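Local coordinates for uncharacterized protein (Pseudomonas phage YuA, PDB 3PES) that is of unknown function, a small phage protein of the YuA Gp49 family in which one long helix packs on a three-stranded antiparallel sheet, at residues F8-V12 / R73-V78; V21-Y27 / V78-E83. All coordinates share one frame; numbering follows the deposited sequence.

From the N terminus, strand 6-12 comes first, then strand 15-25, its antiparallel neighbour and the middle strand of the sheet; after strand 46-52 and the short helix 60-63, helix 68-82 is the last element before a C-terminal tail. Contact 1 brings 73-78 of that helix back to the edge strand at 8-12, closing a loop of 60 residues. Contact 2 sets the helix end and the residue after it, 78-83, against 21-27, closing one of 50. The two cross along the chain and share Val78. Their centres lie 11 Å apart, and they touch where Phe8 CD2 meets Arg81 CG at 3.8 Å and Phe8 CE2 meets Val21 CG2 at 4.2 Å; one helix packs over both neighbouring strands.

Contact 1 of 2, residues F8-V12 / R73-V78; sequences FEDRV and RIDQAV
Asp10 OD2 accepts three N-H groups, two from the guanidinium of Arg73 and one from the backbone N of Arg11. Arg73 comes end-on: NH1 lies 2.9 Å from Asp10 OD2 and NH2 3.2 Å from the same oxygen, a salt bridge on the syn side with the carboxylate and guanidinium planes 26° apart. The Arg11 N-H takes the anti side of OD2, so the carboxylate is held from both strand and helix. Arg73 NH2 also makes a weak bond to the carbonyl of Arg11, bent although NH2 and Arg11 O are only 2.8 Å apart. A bend at chi3 (64°) turns the otherwise extended arginine toward the strand, its guanidinium lying over Ile74 CG1, while NE pairs with Glu70.

Apolar contacts continue on both sides of this bridge. Phe8 presents its ring edge to the helix, CZ 3.7 Å from Val78 CG2, and CE1 packs on the methyl of Ala77. Toward the other end, Ile74 CD1 meets Val12 CG2 at 4.1 Å, the two side chains crossing nearly at right angles; Leu66 touches both. Strand and helix run almost antiparallel, 171° between their directions and 10.4 Å apart at the axes. This is alpha/beta packing of a C-terminal helix laid on one face of a three-stranded antiparallel sheet, along its edge strand 6-12, with Ile74 and Val78 also reaching Trp49 on strand 46-52.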
# COMPACT_ATOMS: atom_id res chain seq x y z
N PHE A 8 2.18 -1.99 9.70
CA PHE A 8 3.13 -0.98 10.14
C PHE A 8 2.42 0.20 10.78
O PHE A 8 1.27 0.50 10.46
CB PHE A 8 4.05 -0.53 8.99
CG PHE A 8 3.34 0.08 7.81
CD1 PHE A 8 3.20 1.47 7.70
CD2 PHE A 8 2.86 -0.73 6.77
CE1 PHE A 8 2.56 2.04 6.58
CE2 PHE A 8 2.24 -0.16 5.65
CZ PHE A 8 2.09 1.22 5.56
N GLU A 9 3.10 0.86 11.70
CA GLU A 9 2.57 2.05 12.34
C GLU A 9 2.64 3.24 11.39
O GLU A 9 3.65 3.44 10.69
CB GLU A 9 3.32 2.34 13.65
N ASP A 10 1.57 4.02 11.34
CA ASP A 10 1.54 5.23 10.56
C ASP A 10 0.55 6.17 11.25
O ASP A 10 0.31 6.04 12.45
CB ASP A 10 1.16 4.95 9.09
CG ASP A 10 1.84 5.93 8.12
OD1 ASP A 10 2.78 5.52 7.41
OD2 ASP A 10 1.45 7.12 8.09
N ARG A 11 0.03 7.13 10.50
CA ARG A 11 -0.93 8.10 11.03
C ARG A 11 -1.98 8.34 9.97
O ARG A 11 -1.69 8.19 8.78
CB ARG A 11 -0.24 9.42 11.40
CG ARG A 11 0.84 9.26 12.47
CD ARG A 11 1.40 10.57 12.98
NE ARG A 11 2.31 10.33 14.10
CZ ARG A 11 2.01 10.49 15.38
NH1 ARG A 11 0.81 10.94 15.75
NH2 ARG A 11 2.91 10.22 16.31
N VAL A 12 -3.19 8.68 10.41
CA VAL A 12 -4.22 9.19 9.52
C VAL A 12 -4.54 10.58 10.04
O VAL A 12 -4.97 10.74 11.18
CB VAL A 12 -5.47 8.30 9.50
CG1 VAL A 12 -6.63 9.01 8.79
CG2 VAL A 12 -5.15 6.97 8.83
N ARG A 73 -0.81 9.17 -0.01
CA ARG A 73 0.41 9.08 0.79
C ARG A 73 0.58 7.69 1.38
O ARG A 73 1.65 7.10 1.30
CB ARG A 73 0.38 10.13 1.90
CG ARG A 73 1.66 10.15 2.74
CD ARG A 73 1.55 11.07 3.98
NE ARG A 73 0.54 10.64 4.95
CZ ARG A 73 0.68 9.63 5.81
NH1 ARG A 73 1.77 8.86 5.80
NH2 ARG A 73 -0.31 9.34 6.63
N ILE A 74 -0.48 7.13 1.94
CA ILE A 74 -0.39 5.79 2.51
C ILE A 74 -0.20 4.72 1.43
O ILE A 74 0.52 3.74 1.65
CB ILE A 74 -1.58 5.50 3.45
CG1 ILE A 74 -1.53 6.45 4.66
CG2 ILE A 74 -1.54 4.06 3.93
CD1 ILE A 74 -2.86 6.51 5.45
N ASP A 75 -0.80 4.90 0.25
CA ASP A 75 -0.53 3.99 -0.86
C ASP A 75 0.98 3.87 -1.07
O ASP A 75 1.52 2.78 -1.25
CB ASP A 75 -1.12 4.52 -2.17
CG ASP A 75 -2.61 4.23 -2.34
OD1 ASP A 75 -3.18 3.47 -1.55
OD2 ASP A 75 -3.18 4.76 -3.32
N GLN A 76 1.67 5.01 -1.06
CA GLN A 76 3.11 4.98 -1.27
C GLN A 76 3.87 4.37 -0.10
O GLN A 76 4.87 3.68 -0.30
CB GLN A 76 3.64 6.38 -1.59
CG GLN A 76 5.13 6.36 -1.95
CD GLN A 76 5.37 5.71 -3.29
OE1 GLN A 76 4.72 6.07 -4.27
NE2 GLN A 76 6.30 4.76 -3.35
N ALA A 77 3.41 4.62 1.12
CA ALA A 77 3.97 3.99 2.31
C ALA A 77 3.84 2.46 2.24
O ALA A 77 4.77 1.73 2.62
CB ALA A 77 3.28 4.54 3.56
N VAL A 78 2.70 1.98 1.76
CA VAL A 78 2.50 0.55 1.56
C VAL A 78 3.44 0.01 0.48
O VAL A 78 4.06 -1.02 0.67
CB VAL A 78 1.01 0.24 1.25
CG1 VAL A 78 0.80 -1.22 0.85
CG2 VAL A 78 0.17 0.59 2.46

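Contact 2 of 2, residues V21-Y27 / V78-E83; sequences VTYWEPY and VFDRME
Glu83 OE2, just past the end of the helix, accepts two nearly straight hydrogen bonds from opposite faces of its carboxylate plane. Trp24 NE1 gives one at 2.9 Å to Glu83 OE2, with the oxygen lying in the indole plane at the ring edge and met on its anti side. The backbone N of Tyr27 gives the other, 3.0 Å from Glu83 OE2 and well above the carboxylate plane. With CG beside the backbone N (chi1 -62°), the glutamate lays CG over the centre of the Phe79 ring, and the bend at chi2 then turns the carboxylate toward Trp24 and Tyr27. A water joins the other oxygen, Glu83 OE1, to the carbonyl of Tyr27.

The indole is the broad surface of the contact. Selenomethionine Met82 sets its CB over one face, 3.4 Å from the centroid of the five-membered ring and almost on the ring normal, a CH-pi contact. Its selenium stands higher above the same face, a more distant Met-aromatic contact, placed by the bend at chi2 (-51°), which also brings Met82 SE to 4.1 Å from Val21 CG2. On the six-membered ring, Trp24 CZ2 lies 3.8 Å from Phe79 CD1, which sits at the indole edge in its plane, and Trp24 CZ3 packs on Val78 CG1. Val21 and Val78 meet tip to tip, CG2 of Val21 against CG1 of Val78.

Strand and helix cross at -74°, their axes 10.2 Å apart. The whole arrangement is that of a helix packed across the middle strand of an antiparallel sheet, with a tryptophan between the two layers and a glutamate after the helix bonded to the strand's exit.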
# COMPACT_ATOMS: atom_id res chain seq x y z
N VAL A 21 -1.77 -4.46 5.55
CA VAL A 21 -1.81 -4.77 4.14
C VAL A 21 -2.46 -6.14 3.96
O VAL A 21 -1.96 -7.14 4.51
CB VAL A 21 -0.39 -4.76 3.54
CG1 VAL A 21 -0.45 -4.97 2.04
CG2 VAL A 21 0.34 -3.46 3.87
N THR A 22 -3.57 -6.18 3.22
CA THR A 22 -4.35 -7.41 3.07
C THR A 22 -4.13 -8.11 1.74
O THR A 22 -4.43 -9.30 1.60
CB THR A 22 -5.86 -7.16 3.25
OG1 THR A 22 -6.29 -6.24 2.26
CG2 THR A 22 -6.16 -6.60 4.64
N TYR A 23 -3.66 -7.37 0.75
CA TYR A 23 -3.30 -7.93 -0.55
C TYR A 23 -2.15 -7.12 -1.12
O TYR A 23 -2.18 -5.90 -1.03
CB TYR A 23 -4.51 -7.94 -1.52
CG TYR A 23 -4.13 -8.62 -2.82
CD1 TYR A 23 -4.12 -10.02 -2.92
CD2 TYR A 23 -3.71 -7.89 -3.91
CE1 TYR A 23 -3.71 -10.66 -4.09
CE2 TYR A 23 -3.31 -8.52 -5.10
CZ TYR A 23 -3.31 -9.89 -5.17
OH TYR A 23 -2.91 -10.49 -6.33
N TRP A 24 -1.16 -7.79 -1.70
CA TRP A 24 -0.09 -7.07 -2.40
C TRP A 24 0.28 -7.75 -3.69
O TRP A 24 0.63 -8.93 -3.70
CB TRP A 24 1.17 -6.83 -1.53
CG TRP A 24 2.14 -5.92 -2.24
CD1 TRP A 24 3.35 -6.25 -2.78
CD2 TRP A 24 1.96 -4.53 -2.51
NE1 TRP A 24 3.93 -5.15 -3.36
CE2 TRP A 24 3.08 -4.08 -3.23
CE3 TRP A 24 0.94 -3.62 -2.22
CZ2 TRP A 24 3.23 -2.74 -3.65
CZ3 TRP A 24 1.08 -2.29 -2.63
CH2 TRP A 24 2.21 -1.87 -3.35
N GLU A 25 0.22 -7.02 -4.79
CA GLU A 25 0.66 -7.53 -6.08
C GLU A 25 2.09 -7.04 -6.28
O GLU A 25 2.30 -5.85 -6.46
CB GLU A 25 -0.23 -7.02 -7.21
CG GLU A 25 0.01 -7.74 -8.54
CD GLU A 25 -0.28 -9.22 -8.45
OE1 GLU A 25 -1.42 -9.58 -8.13
OE2 GLU A 25 0.65 -10.02 -8.71
N PRO A 26 3.08 -7.96 -6.26
CA PRO A 26 4.47 -7.46 -6.38
C PRO A 26 4.71 -6.65 -7.64
O PRO A 26 4.17 -7.00 -8.70
CB PRO A 26 5.30 -8.75 -6.39
CG PRO A 26 4.47 -9.72 -5.60
CD PRO A 26 3.04 -9.41 -5.99
N TYR A 27 5.54 -5.61 -7.54
CA TYR A 27 5.90 -4.84 -8.73
C TYR A 27 6.75 -5.73 -9.63
O TYR A 27 7.70 -6.36 -9.17
CB TYR A 27 6.68 -3.59 -8.36
CG TYR A 27 6.96 -2.68 -9.53
CD1 TYR A 27 5.93 -1.93 -10.12
CD2 TYR A 27 8.24 -2.57 -10.05
CE1 TYR A 27 6.18 -1.09 -11.20
CE2 TYR A 27 8.50 -1.73 -11.12
CZ TYR A 27 7.47 -0.99 -11.67
OH TYR A 27 7.73 -0.14 -12.71
N VAL A 78 2.70 1.98 1.76
CA VAL A 78 2.50 0.55 1.56
C VAL A 78 3.44 0.01 0.48
O VAL A 78 4.06 -1.02 0.67
CB VAL A 78 1.01 0.24 1.25
CG1 VAL A 78 0.80 -1.22 0.85
CG2 VAL A 78 0.17 0.59 2.46
N PHE A 79 3.54 0.70 -0.65
CA PHE A 79 4.51 0.29 -1.67
C PHE A 79 5.93 0.17 -1.08
O PHE A 79 6.61 -0.83 -1.29
CB PHE A 79 4.48 1.28 -2.84
CG PHE A 79 5.39 0.91 -3.99
CD1 PHE A 79 4.87 0.36 -5.16
CD2 PHE A 79 6.76 1.15 -3.93
CE1 PHE A 79 5.72 0.01 -6.23
CE2 PHE A 79 7.59 0.83 -4.99
CZ PHE A 79 7.07 0.27 -6.14
N ASP A 80 6.35 1.19 -0.35
CA ASP A 80 7.71 1.20 0.17
C ASP A 80 7.91 0.06 1.17
O ASP A 80 8.94 -0.59 1.18
CB ASP A 80 8.03 2.54 0.83
CG ASP A 80 8.11 3.69 -0.16
OD1 ASP A 80 8.23 3.48 -1.40
OD2 ASP A 80 8.06 4.83 0.32
N ARG A 81 6.90 -0.22 1.99
CA ARG A 81 6.99 -1.33 2.94
C ARG A 81 7.06 -2.67 2.20
O ARG A 81 7.89 -3.53 2.54
CB ARG A 81 5.78 -1.29 3.90
CG ARG A 81 5.63 -2.51 4.79
CD ARG A 81 6.86 -2.86 5.61
NE ARG A 81 6.64 -4.11 6.34
CZ ARG A 81 6.78 -5.33 5.81
NH1 ARG A 81 7.14 -5.49 4.54
NH2 ARG A 81 6.53 -6.39 6.54
N MSE A 82 6.21 -2.85 1.19
CA MSE A 82 6.11 -4.15 0.54
C MSE A 82 7.20 -4.43 -0.47
O MSE A 82 7.47 -5.58 -0.79
CB MSE A 82 4.73 -4.33 -0.10
CG MSE A 82 3.54 -4.23 0.89
SE MSE A 82 3.67 -5.33 2.45
CE MSE A 82 3.65 -7.08 1.61
N GLU A 83 7.82 -3.36 -0.96
CA GLU A 83 8.90 -3.49 -1.93
C GLU A 83 10.29 -3.33 -1.30
O GLU A 83 11.28 -3.25 -2.00
CB GLU A 83 8.70 -2.51 -3.09
CG GLU A 83 7.41 -2.77 -3.87
CD GLU A 83 7.44 -4.04 -4.69
OE1 GLU A 83 8.53 -4.42 -5.16
OE2 GLU A 83 6.36 -4.67 -4.86
O HOH W 1 8.81 -6.53 -6.72